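PDB 4HY3: phosphoglycerate oxidoreductase, which probably binds NAD and acts as a D-2-hydroxyacid dehydrogenase, reducing substrates such as hydroxypyruvate or glyoxylate. Local coordinates for residues T125-P133 with L319-V330. Sequence-based numbering, arbitrary orientation.
Sequences TTGQVFAEP and LDSAFKKMGDMV
With chi1 at -57°, Val129 sets CG1 beside its own backbone N and CG2 between N and the carbonyl carbon, which turns CG1 toward Met329 and Lys325 and CG2 toward Met326. CG1 reaches Met329 SE at 3.4 Å and also lies against Lys325 CB, while CG2 meets Met326 CG at 3.8 Å, the two side chains crossing at about a right angle. CB itself rests near the carbonyl oxygen of Ala322. Both phenylalanines, Phe130 and Phe323, leave their backbones pointing away from the partner segment, yet with CG anti to the carbonyl carbon the rings converge. They form an offset edge-to-face pair, the Phe130 edge turned to the Phe323 face and the planes at 85°. The nearest approach is CZ of Phe130 to CE1 of Phe323, 3.8 Å. One face of the Phe130 ring is covered by Val129 CG2.

Further along, Pro133 CG packs on Ala322 CB at 3.9 Å, and Pro133 CB meets CD2 of Leu319, the residue at the N-cap of the helix. Toward the other end, Thr126 OG1, weakly hydrogen-bonded to Asn102 O, meets Met326 SE, and the bent side chain of Met329 brings CE to 3.9 Å from Thr126 CA. Replacing Val129 with an alanine would remove both methyls and is likely to leave Met326 CG and Met329 SE without these partners and one face of the Phe130 ring without CG2.

Glu132 directs its carboxylate to a salt bridge with Arg193; Leu173 of the second subunit packs on Pro133. The contact joins the 3-10 turn 127-130 and the first turn of helix 131-147 to helix 320-338, consistent with the paired interdomain helices of D-2-hydroxyacid dehydrogenases. Its chemistry is essentially apolar and aromatic: cohesion rests on shape and burial rather than on directional polar bonds.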
# COMPACT_ATOMS: atom_id res chain seq x y z
N THR A 125 8.63 -27.70 2.95
CA THR A 125 9.95 -27.10 3.20
C THR A 125 9.76 -25.71 3.73
O THR A 125 8.71 -25.11 3.58
CB THR A 125 10.83 -26.96 1.93
OG1 THR A 125 10.02 -26.46 0.86
CG2 THR A 125 11.46 -28.29 1.52
N THR A 126 10.81 -25.19 4.31
CA THR A 126 10.67 -24.05 5.16
C THR A 126 11.65 -22.98 4.75
O THR A 126 11.89 -22.05 5.51
CB THR A 126 11.00 -24.49 6.59
OG1 THR A 126 12.29 -25.12 6.60
CG2 THR A 126 9.93 -25.45 7.09
N GLY A 127 12.21 -23.15 3.55
CA GLY A 127 13.23 -22.27 2.99
C GLY A 127 12.83 -20.81 2.80
O GLY A 127 13.69 -19.94 2.68
N GLN A 128 11.53 -20.52 2.76
CA GLN A 128 11.14 -19.14 2.55
C GLN A 128 11.43 -18.24 3.75
O GLN A 128 11.35 -17.02 3.64
CB GLN A 128 9.73 -19.00 2.04
CG GLN A 128 8.69 -19.23 3.09
CD GLN A 128 7.43 -18.50 2.73
OE1 GLN A 128 7.46 -17.52 1.99
NE2 GLN A 128 6.30 -18.98 3.26
N VAL A 129 11.79 -18.85 4.88
CA VAL A 129 12.25 -18.07 6.03
C VAL A 129 13.47 -17.22 5.71
O VAL A 129 13.73 -16.23 6.36
CB VAL A 129 12.55 -18.94 7.27
CG1 VAL A 129 11.32 -19.74 7.68
CG2 VAL A 129 13.78 -19.83 7.07
N PHE A 130 14.23 -17.59 4.69
CA PHE A 130 15.45 -16.88 4.41
C PHE A 130 15.24 -15.71 3.49
O PHE A 130 16.22 -15.02 3.17
CB PHE A 130 16.46 -17.81 3.79
CG PHE A 130 16.95 -18.88 4.71
CD1 PHE A 130 17.56 -18.55 5.93
CD2 PHE A 130 16.84 -20.21 4.36
CE1 PHE A 130 18.00 -19.52 6.79
CE2 PHE A 130 17.31 -21.19 5.20
CZ PHE A 130 17.90 -20.84 6.42
N ALA A 131 14.00 -15.48 3.05
CA ALA A 131 13.70 -14.41 2.13
C ALA A 131 13.86 -13.06 2.79
O ALA A 131 14.67 -12.25 2.34
CB ALA A 131 12.30 -14.55 1.56
N GLU A 132 13.11 -12.80 3.85
CA GLU A 132 13.08 -11.47 4.45
C GLU A 132 14.50 -11.06 4.86
O GLU A 132 14.96 -9.97 4.49
CB GLU A 132 12.09 -11.43 5.62
CG GLU A 132 11.82 -10.06 6.19
CD GLU A 132 11.34 -9.08 5.14
OE1 GLU A 132 10.31 -9.36 4.48
OE2 GLU A 132 11.99 -8.03 4.96
N PRO A 133 15.21 -11.93 5.62
CA PRO A 133 16.62 -11.65 5.89
C PRO A 133 17.38 -11.20 4.62
O PRO A 133 17.98 -10.14 4.62
CB PRO A 133 17.15 -13.00 6.41
CG PRO A 133 15.96 -13.63 7.07
CD PRO A 133 14.75 -13.16 6.31
N LEU A 319 20.09 -15.81 10.10
CA LEU A 319 19.75 -15.04 11.31
C LEU A 319 18.95 -15.93 12.24
O LEU A 319 18.12 -16.69 11.76
CB LEU A 319 18.84 -13.90 10.95
CG LEU A 319 19.38 -12.52 10.64
CD1 LEU A 319 20.50 -12.62 9.63
CD2 LEU A 319 18.24 -11.69 10.09
N ASP A 320 19.17 -15.82 13.56
CA ASP A 320 18.41 -16.64 14.51
C ASP A 320 16.92 -16.56 14.21
O ASP A 320 16.26 -17.59 14.05
CB ASP A 320 18.68 -16.32 15.99
CG ASP A 320 17.87 -17.25 16.94
OD1 ASP A 320 17.96 -18.52 16.85
OD2 ASP A 320 17.08 -16.71 17.75
N SER A 321 16.39 -15.34 14.09
CA SER A 321 14.96 -15.17 13.92
C SER A 321 14.42 -15.86 12.65
O SER A 321 13.22 -16.17 12.56
CB SER A 321 14.60 -13.70 13.94
OG SER A 321 15.06 -13.08 12.78
N ALA A 322 15.30 -16.10 11.67
CA ALA A 322 14.90 -16.81 10.47
C ALA A 322 14.66 -18.24 10.83
O ALA A 322 13.65 -18.84 10.41
CB ALA A 322 15.98 -16.72 9.42
N PHE A 323 15.58 -18.79 11.61
CA PHE A 323 15.45 -20.14 12.08
C PHE A 323 14.29 -20.32 13.04
O PHE A 323 13.61 -21.32 12.97
CB PHE A 323 16.74 -20.55 12.75
CG PHE A 323 17.86 -20.71 11.79
CD1 PHE A 323 17.85 -21.71 10.84
CD2 PHE A 323 18.97 -19.87 11.86
CE1 PHE A 323 18.92 -21.87 9.96
CE2 PHE A 323 20.04 -20.03 10.98
CZ PHE A 323 20.00 -21.02 10.02
N LYS A 324 14.04 -19.36 13.91
CA LYS A 324 12.89 -19.49 14.82
C LYS A 324 11.59 -19.49 14.06
O LYS A 324 10.58 -20.01 14.54
CB LYS A 324 12.83 -18.40 15.89
CG LYS A 324 14.03 -18.30 16.79
CD LYS A 324 14.30 -19.63 17.47
CE LYS A 324 15.28 -19.45 18.60
NZ LYS A 324 16.22 -20.58 18.45
N LYS A 325 11.59 -18.89 12.87
CA LYS A 325 10.38 -18.87 12.06
C LYS A 325 10.09 -20.27 11.51
O LYS A 325 8.95 -20.62 11.27
CB LYS A 325 10.46 -17.82 10.94
CG LYS A 325 9.57 -16.61 11.14
CD LYS A 325 9.28 -15.92 9.80
CE LYS A 325 10.43 -14.99 9.32
NZ LYS A 325 10.73 -14.95 7.85
N MSE A 326 11.11 -21.08 11.30
CA MSE A 326 10.87 -22.40 10.77
C MSE A 326 9.96 -23.09 11.74
O MSE A 326 9.01 -23.73 11.33
CB MSE A 326 12.19 -23.18 10.63
CG MSE A 326 13.14 -22.57 9.61
SE MSE A 326 14.19 -23.85 8.64
CE MSE A 326 15.74 -23.89 9.83
N GLY A 327 10.20 -22.94 13.03
CA GLY A 327 9.38 -23.57 14.05
C GLY A 327 7.93 -23.22 13.96
O GLY A 327 7.07 -24.10 13.98
N ASP A 328 7.65 -21.92 13.86
CA ASP A 328 6.30 -21.41 13.71
C ASP A 328 5.55 -22.01 12.55
O ASP A 328 4.35 -22.26 12.65
CB ASP A 328 6.36 -19.93 13.40
CG ASP A 328 7.03 -19.13 14.48
OD1 ASP A 328 6.76 -19.42 15.68
OD2 ASP A 328 7.79 -18.19 14.10
N MSE A 329 6.26 -22.19 11.44
CA MSE A 329 5.66 -22.71 10.22
C MSE A 329 5.24 -24.14 10.41
O MSE A 329 4.07 -24.45 10.27
CB MSE A 329 6.61 -22.58 9.05
CG MSE A 329 6.81 -21.13 8.64
SE MSE A 329 8.13 -20.95 7.18
CE MSE A 329 7.30 -22.31 6.03
N VAL A 330 6.19 -25.00 10.71
CA VAL A 330 5.96 -26.38 11.14
C VAL A 330 4.70 -26.53 12.01
O VAL A 330 3.87 -27.42 11.81
CB VAL A 330 7.19 -26.87 11.94
CG1 VAL A 330 6.89 -28.20 12.62
CG2 VAL A 330 8.44 -26.94 11.05